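Local coordinates for protein OxyR (Porphyromonas gingivalis, PDB 3HO7) that probably acts as a redox-sensitive, DNA-binding transcription activator of the LysR family, represented here by its regulatory domain, at residues A[14-19]-A[50-55]; A[150-155]-A[174-179]. All coordinates share one frame; numbering follows the deposited sequence.

Overall arrangement
Both contacts lie in the regulatory domain, which has the periplasmic-binding-protein-like fold of LysR-type regulators. From the N terminus, interaction 1 closes first: strand 11-17 runs into helix 22-36 and strand 40-46, and helix 49-58 then comes back onto the first strand. Interaction 2 opens only later, where helix 145-153 meets the turn before strand 177-178, with strand 158-162 and most of helix 171-174 between. The two loops therefore follow in series, neither nested nor crossed. Their centres are about 29 Å apart, on opposite sides of the chain's centre, yet both reach the same mixed sheet.

Interaction 1: residues A[14-19]-A[50-55]; sequences NIAVLP and SRCLAS
A16 and C52 meet in a small, buried helix-on-sheet contact, where helix 49-58 covers one face of the sheet at strand 11-17 in the regulatory domain. It is apolar and built round a single sulfur: no hydrogen bond crosses between residues 14-19 and 50-55, and only 131 Å² is buried, both sides summed. C52 carries the largest share. Its side chain sets off toward the strand, and SG sits beside the backbone N and anti to the carbonyl carbon (chi1 -73°), which brings the sulfur to the strand side of the helix. There C52 SG lies 3.7 Å from A16 CB, the methyl that the strand turns toward the helix. The small alanine lets the two backbones come close, with A16 CA and C52 CA 6.4 Å apart. V17, the next residue, directs its side chain away from the helix, as strand alternation requires. L18 follows just past the strand and reaches back: its CB does not aim at the helix, but the CD1 branch does, ending 4.0 Å from C52 SG. One turn further along the helix, S55 also faces the strand but stays short of contact. Strand 11-17 is flanked by parallel strands 40-46 and 63-66: the backbone of I15 pairs with H43 and S45, and that of A16 with M63 and I65. Helix 49-58 is the connection of a beta-alpha-beta crossover from 40-46 to 63-66 and passes over strand 11-17 between them, which explains why C52 meets A16. C52 also touches A64 and L18 touches I66, both on strand 63-66, while A16 touches S45 on strand 40-46, so the helix packs over a sheet face to which the neighbouring strands contribute.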
ATOM      1  N   ASN A  14      -5.579 -15.148 -14.780  1.00 35.39           N
ATOM      2  CA  ASN A  14      -5.703 -14.635 -13.421  1.00 34.64           C
ATOM      3  C   ASN A  14      -4.359 -14.690 -12.710  1.00 33.57           C
ATOM      4  O   ASN A  14      -3.883 -15.767 -12.362  1.00 33.46           O
ATOM      5  CB  ASN A  14      -6.738 -15.440 -12.639  1.00 35.49           C
ATOM      6  CG  ASN A  14      -8.072 -15.523 -13.354  1.00 36.29           C
ATOM      7  OD1 ASN A  14      -8.576 -14.523 -13.867  1.00 35.88           O
ATOM      8  ND2 ASN A  14      -8.651 -16.718 -13.391  1.00 37.16           N
ATOM      9  N   ILE A  15      -3.750 -13.528 -12.497  1.00 32.70           N
ATOM     10  CA  ILE A  15      -2.422 -13.474 -11.896  1.00 31.67           C
ATOM     11  C   ILE A  15      -2.377 -12.619 -10.634  1.00 31.15           C
ATOM     12  O   ILE A  15      -2.881 -11.496 -10.606  1.00 30.90           O
ATOM     13  CB  ILE A  15      -1.372 -12.955 -12.893  1.00 31.34           C
ATOM     14  CG1 ILE A  15       0.004 -12.892 -12.225  1.00 30.98           C
ATOM     15  CG2 ILE A  15      -1.775 -11.592 -13.429  1.00 31.16           C
ATOM     16  CD1 ILE A  15       1.091 -12.362 -13.123  1.00 31.47           C
ATOM     17  N   ALA A  16      -1.763 -13.164  -9.589  1.00 30.62           N
ATOM     18  CA  ALA A  16      -1.608 -12.448  -8.336  1.00 30.39           C
ATOM     19  C   ALA A  16      -0.243 -11.777  -8.289  1.00 29.66           C
ATOM     20  O   ALA A  16       0.691 -12.191  -8.977  1.00 29.49           O
ATOM     21  CB  ALA A  16      -1.775 -13.393  -7.158  1.00 30.58           C
ATOM     22  N   VAL A  17      -0.135 -10.732  -7.480  1.00 29.49           N
ATOM     23  CA  VAL A  17       1.117 -10.012  -7.337  1.00 29.03           C
ATOM     24  C   VAL A  17       1.252  -9.511  -5.911  1.00 28.99           C
ATOM     25  O   VAL A  17       0.276  -9.072  -5.303  1.00 29.21           O
ATOM     26  CB  VAL A  17       1.193  -8.817  -8.306  1.00 28.92           C
ATOM     27  CG1 VAL A  17       2.557  -8.145  -8.221  1.00 28.59           C
ATOM     28  CG2 VAL A  17       0.901  -9.273  -9.727  1.00 29.57           C
ATOM     29  N   LEU A  18       2.466  -9.586  -5.376  1.00 28.79           N
ATOM     30  CA  LEU A  18       2.729  -9.083  -4.037  1.00 28.83           C
ATOM     31  C   LEU A  18       2.533  -7.577  -3.961  1.00 28.63           C
ATOM     32  O   LEU A  18       2.788  -6.855  -4.927  1.00 28.45           O
ATOM     33  CB  LEU A  18       4.141  -9.451  -3.585  1.00 28.64           C
ATOM     34  CG  LEU A  18       4.299 -10.874  -3.047  1.00 29.01           C
ATOM     35  CD1 LEU A  18       3.724 -11.882  -4.027  1.00 30.22           C
ATOM     36  CD2 LEU A  18       5.760 -11.174  -2.736  1.00 28.99           C
ATOM     37  N   PRO A  19       2.077  -7.095  -2.799  1.00 28.96           N
ATOM     38  CA  PRO A  19       1.880  -5.670  -2.582  1.00 29.01           C
ATOM     39  C   PRO A  19       3.208  -4.932  -2.605  1.00 28.59           C
ATOM     40  O   PRO A  19       3.245  -3.732  -2.872  1.00 28.41           O
ATOM     41  CB  PRO A  19       1.276  -5.602  -1.175  1.00 29.30           C
ATOM     42  CG  PRO A  19       0.837  -6.996  -0.854  1.00 30.03           C
ATOM     43  CD  PRO A  19       1.757  -7.889  -1.604  1.00 29.36           C
ATOM     44  N   SER A  50       1.063 -16.129   1.198  1.00 33.95           N
ATOM     45  CA  SER A  50       0.186 -17.201   1.651  1.00 35.09           C
ATOM     46  C   SER A  50      -1.008 -17.365   0.720  1.00 35.35           C
ATOM     47  O   SER A  50      -1.285 -18.464   0.238  1.00 35.69           O
ATOM     48  CB  SER A  50      -0.281 -16.938   3.082  1.00 36.00           C
ATOM     49  OG  SER A  50       0.825 -16.652   3.919  1.00 36.37           O
ATOM     50  N   ARG A  51      -1.713 -16.266   0.468  1.00 35.06           N
ATOM     51  CA  ARG A  51      -2.862 -16.284  -0.430  1.00 35.45           C
ATOM     52  C   ARG A  51      -2.468 -16.745  -1.828  1.00 34.80           C
ATOM     53  O   ARG A  51      -3.184 -17.522  -2.457  1.00 35.37           O
ATOM     54  CB  ARG A  51      -3.521 -14.903  -0.496  1.00 35.46           C
ATOM     55  CG  ARG A  51      -4.204 -14.488   0.794  1.00 36.43           C
ATOM     56  CD  ARG A  51      -5.047 -13.238   0.601  1.00 37.25           C
ATOM     57  NE  ARG A  51      -4.227 -12.047   0.392  1.00 36.12           N
ATOM     58  CZ  ARG A  51      -3.729 -11.305   1.374  1.00 36.15           C
ATOM     59  NH1 ARG A  51      -3.965 -11.631   2.640  1.00 37.08           N
ATOM     60  NH2 ARG A  51      -2.993 -10.238   1.094  1.00 35.51           N
ATOM     61  N   CYS A  52      -1.325 -16.262  -2.308  1.00 33.70           N
ATOM     62  CA  CYS A  52      -0.826 -16.646  -3.624  1.00 33.30           C
ATOM     63  C   CYS A  52      -0.678 -18.156  -3.745  1.00 33.62           C
ATOM     64  O   CYS A  52      -1.190 -18.765  -4.683  1.00 34.13           O
ATOM     65  CB  CYS A  52       0.521 -15.983  -3.908  1.00 32.33           C
ATOM     66  SG  CYS A  52       0.437 -14.218  -4.259  1.00 32.34           S
ATOM     67  N   LEU A  53       0.033 -18.752  -2.793  1.00 33.60           N
ATOM     68  CA  LEU A  53       0.296 -20.184  -2.822  1.00 33.97           C
ATOM     69  C   LEU A  53      -0.999 -20.983  -2.697  1.00 34.82           C
ATOM     70  O   LEU A  53      -1.185 -21.998  -3.370  1.00 35.24           O
ATOM     71  CB  LEU A  53       1.277 -20.565  -1.709  1.00 34.07           C
ATOM     72  CG  LEU A  53       2.536 -19.700  -1.592  1.00 33.18           C
ATOM     73  CD1 LEU A  53       3.532 -20.328  -0.623  1.00 33.61           C
ATOM     74  CD2 LEU A  53       3.177 -19.485  -2.957  1.00 32.76           C
ATOM     75  N   ALA A  54      -1.894 -20.515  -1.834  1.00 35.24           N
ATOM     76  CA  ALA A  54      -3.182 -21.170  -1.628  1.00 36.31           C
ATOM     77  C   ALA A  54      -4.055 -21.078  -2.876  1.00 36.40           C
ATOM     78  O   ALA A  54      -4.693 -22.055  -3.272  1.00 37.25           O
ATOM     79  CB  ALA A  54      -3.901 -20.562  -0.434  1.00 37.03           C
ATOM     80  N   SER A  55      -4.078 -19.898  -3.489  1.00 35.55           N
ATOM     81  CA  SER A  55      -4.887 -19.670  -4.680  1.00 35.65           C
ATOM     82  C   SER A  55      -4.364 -20.467  -5.871  1.00 35.38           C
ATOM     83  O   SER A  55      -5.142 -21.032  -6.638  1.00 35.92           O
ATOM     84  CB  SER A  55      -4.949 -18.179  -5.009  1.00 34.93           C
ATOM     85  OG  SER A  55      -5.668 -17.479  -4.009  1.00 35.91           O
TER

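Interaction 2: residues A[150-155]-A[174-179]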
ATOM      1  N   ARG A 150       6.184   7.000   4.100  1.00 23.05           N
ATOM      2  CA  ARG A 150       5.610   8.265   4.524  1.00 24.03           C
ATOM      3  C   ARG A 150       6.161   8.639   5.898  1.00 24.12           C
ATOM      4  O   ARG A 150       6.418   9.808   6.176  1.00 24.54           O
ATOM      5  CB  ARG A 150       4.082   8.190   4.551  1.00 24.90           C
ATOM      6  CG  ARG A 150       3.435   7.916   3.197  1.00 26.08           C
ATOM      7  CD  ARG A 150       3.741   9.014   2.193  1.00 27.99           C
ATOM      8  NE  ARG A 150       4.971   8.741   1.459  1.00 28.41           N
ATOM      9  CZ  ARG A 150       5.050   7.909   0.423  1.00 28.17           C
ATOM     10  NH1 ARG A 150       6.210   7.713  -0.189  1.00 28.47           N
ATOM     11  NH2 ARG A 150       3.966   7.273   0.000  1.00 29.07           N
ATOM     12  N   LEU A 151       6.356   7.637   6.750  1.00 23.70           N
ATOM     13  CA  LEU A 151       6.884   7.887   8.091  1.00 24.29           C
ATOM     14  C   LEU A 151       8.315   8.400   8.008  1.00 24.15           C
ATOM     15  O   LEU A 151       8.666   9.409   8.621  1.00 24.80           O
ATOM     16  CB  LEU A 151       6.823   6.618   8.945  1.00 24.02           C
ATOM     17  CG  LEU A 151       5.438   6.221   9.455  1.00 24.53           C
ATOM     18  CD1 LEU A 151       5.456   4.808  10.026  1.00 24.33           C
ATOM     19  CD2 LEU A 151       4.955   7.223  10.484  1.00 26.43           C
ATOM     20  N   VAL A 152       9.139   7.702   7.236  1.00 23.90           N
ATOM     21  CA  VAL A 152      10.536   8.080   7.077  1.00 24.12           C
ATOM     22  C   VAL A 152      10.671   9.489   6.507  1.00 24.78           C
ATOM     23  O   VAL A 152      11.473  10.288   6.989  1.00 25.41           O
ATOM     24  CB  VAL A 152      11.292   7.080   6.182  1.00 23.28           C
ATOM     25  CG1 VAL A 152      12.717   7.555   5.939  1.00 24.07           C
ATOM     26  CG2 VAL A 152      11.282   5.697   6.815  1.00 22.87           C
ATOM     27  N   GLU A 153       9.876   9.794   5.488  1.00 25.25           N
ATOM     28  CA  GLU A 153       9.928  11.104   4.850  1.00 26.06           C
ATOM     29  C   GLU A 153       9.533  12.227   5.809  1.00 27.09           C
ATOM     30  O   GLU A 153       9.869  13.390   5.592  1.00 27.51           O
ATOM     31  CB  GLU A 153       9.051  11.115   3.598  1.00 26.12           C
ATOM     32  CG  GLU A 153       9.506  10.118   2.540  1.00 25.81           C
ATOM     33  CD  GLU A 153       8.438   9.836   1.503  1.00 26.65           C
ATOM     34  OE1 GLU A 153       7.362  10.469   1.568  1.00 28.05           O
ATOM     35  OE2 GLU A 153       8.676   8.974   0.630  1.00 27.08           O
ATOM     36  N   SER A 154       8.811  11.852   6.861  1.00 27.38           N
ATOM     37  CA  SER A 154       8.328  12.784   7.868  1.00 28.49           C
ATOM     38  C   SER A 154       9.331  12.916   9.007  1.00 28.68           C
ATOM     39  O   SER A 154       9.084  13.618   9.985  1.00 29.66           O
ATOM     40  CB  SER A 154       6.967  12.343   8.406  1.00 28.93           C
ATOM     41  OG  SER A 154       7.034  11.042   8.956  1.00 28.93           O
ATOM     42  N   GLY A 155      10.463  12.238   8.869  1.00 27.93           N
ATOM     43  CA  GLY A 155      11.502  12.279   9.880  1.00 28.29           C
ATOM     44  C   GLY A 155      11.408  11.236  10.976  1.00 28.17           C
ATOM     45  O   GLY A 155      12.154  11.294  11.949  1.00 28.68           O
ATOM     46  N   LYS A 174      14.873  10.642  -3.030  1.00 28.65           N
ATOM     47  CA  LYS A 174      16.106   9.937  -3.357  1.00 28.69           C
ATOM     48  C   LYS A 174      17.210  10.234  -2.346  1.00 28.69           C
ATOM     49  O   LYS A 174      18.058   9.385  -2.075  1.00 28.61           O
ATOM     50  CB  LYS A 174      16.566  10.269  -4.778  1.00 29.45           C
ATOM     51  CG  LYS A 174      15.786   9.545  -5.869  1.00 29.75           C
ATOM     52  CD  LYS A 174      16.337   9.860  -7.257  1.00 31.10           C
ATOM     53  CE  LYS A 174      15.571   9.117  -8.342  1.00 31.07           C
ATOM     54  NZ  LYS A 174      16.047   9.468  -9.711  1.00 33.17           N
ATOM     55  N   GLU A 175      17.184  11.437  -1.782  1.00 29.10           N
ATOM     56  CA  GLU A 175      18.164  11.844  -0.778  1.00 29.43           C
ATOM     57  C   GLU A 175      18.151  10.943   0.454  1.00 28.65           C
ATOM     58  O   GLU A 175      19.154  10.840   1.163  1.00 28.79           O
ATOM     59  CB  GLU A 175      17.916  13.292  -0.350  1.00 30.03           C
ATOM     60  CG  GLU A 175      18.252  14.322  -1.417  1.00 31.07           C
ATOM     61  CD  GLU A 175      17.807  15.716  -1.032  1.00 32.01           C
ATOM     62  OE1 GLU A 175      16.852  15.839  -0.235  1.00 32.25           O
ATOM     63  OE2 GLU A 175      18.407  16.690  -1.530  1.00 32.74           O
ATOM     64  N   LEU A 176      17.015  10.306   0.713  1.00 27.73           N
ATOM     65  CA  LEU A 176      16.872   9.471   1.901  1.00 27.22           C
ATOM     66  C   LEU A 176      17.447   8.083   1.670  1.00 26.85           C
ATOM     67  O   LEU A 176      17.628   7.317   2.611  1.00 26.71           O
ATOM     68  CB  LEU A 176      15.402   9.363   2.316  1.00 26.71           C
ATOM     69  CG  LEU A 176      14.616  10.670   2.403  1.00 27.01           C
ATOM     70  CD1 LEU A 176      13.224  10.408   2.970  1.00 26.52           C
ATOM     71  CD2 LEU A 176      15.364  11.696   3.245  1.00 27.88           C
ATOM     72  N   VAL A 177      17.738   7.763   0.414  1.00 27.02           N
ATOM     73  CA  VAL A 177      18.200   6.430   0.062  1.00 26.71           C
ATOM     74  C   VAL A 177      19.657   6.193   0.448  1.00 27.22           C
ATOM     75  O   VAL A 177      20.540   6.979   0.110  1.00 28.09           O
ATOM     76  CB  VAL A 177      18.019   6.147  -1.441  1.00 26.85           C
ATOM     77  CG1 VAL A 177      18.620   4.797  -1.796  1.00 26.89           C
ATOM     78  CG2 VAL A 177      16.542   6.195  -1.805  1.00 26.09           C
ATOM     79  N   ARG A 178      19.892   5.102   1.166  1.00 27.04           N
ATOM     80  CA  ARG A 178      21.238   4.662   1.494  1.00 27.54           C
ATOM     81  C   ARG A 178      21.345   3.183   1.161  1.00 27.44           C
ATOM     82  O   ARG A 178      20.665   2.358   1.767  1.00 27.11           O
ATOM     83  CB  ARG A 178      21.531   4.866   2.983  1.00 27.55           C
ATOM     84  CG  ARG A 178      21.411   6.297   3.468  1.00 27.31           C
ATOM     85  CD  ARG A 178      22.567   7.150   2.982  1.00 28.06           C
ATOM     86  NE  ARG A 178      22.525   8.493   3.552  1.00 27.99           N
ATOM     87  CZ  ARG A 178      21.755   9.472   3.089  1.00 27.89           C
ATOM     88  NH1 ARG A 178      20.959   9.253   2.049  1.00 26.74           N
ATOM     89  NH2 ARG A 178      21.778  10.669   3.661  1.00 27.95           N
ATOM     90  N   PRO A 179      22.194   2.833   0.187  1.00 28.27           N
ATOM     91  CA  PRO A 179      22.378   1.415  -0.096  1.00 28.31           C
ATOM     92  C   PRO A 179      23.130   0.729   1.039  1.00 28.67           C
ATOM     93  O   PRO A 179      23.694   1.398   1.903  1.00 28.85           O
ATOM     94  CB  PRO A 179      23.225   1.417  -1.371  1.00 28.99           C
ATOM     95  CG  PRO A 179      23.929   2.730  -1.362  1.00 30.06           C
ATOM     96  CD  PRO A 179      23.001   3.696  -0.692  1.00 29.19           C
TER
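L176 reaches from the type I turn of K174 to V177 onto the last turn of helix 145-153, and its CD1 methyl makes all the close contacts. With CG anti to the carbonyl carbon (chi1 -49°), the leucine lies roughly perpendicular to the glutamate chain of E153, CD1 being 3.8 Å from E153 CG. The same methyl is 3.9 Å from E153 CA and 4.1 Å from V152 CG1; the valine and leucine side chains run antiparallel alongside one another.

E153 offers only its aliphatic part to L176. R150 grips its carboxylate side-on but not flat: R150 NH1 meets E153 OE2 on the syn side at 2.9 Å, nearly straight (174°), whereas R150 NE reaches E153 OE1, 3.0 Å away, from above the carboxylate plane (44° off it). Y88 OH also holds E153 OE2, with Q173 NE2 alongside. The helix end, closed by a Schellman motif at G155, and the turn into strand 177-178 are both set against strand 75-89, where Y88 touches V152 and L176; P27 of the second subunit packs on L151 and S154.

The contact itself is purely apolar: the glutamate's methylene packs on leucine, while its carboxylate, probably ionised beside R150, is satisfied at the edge.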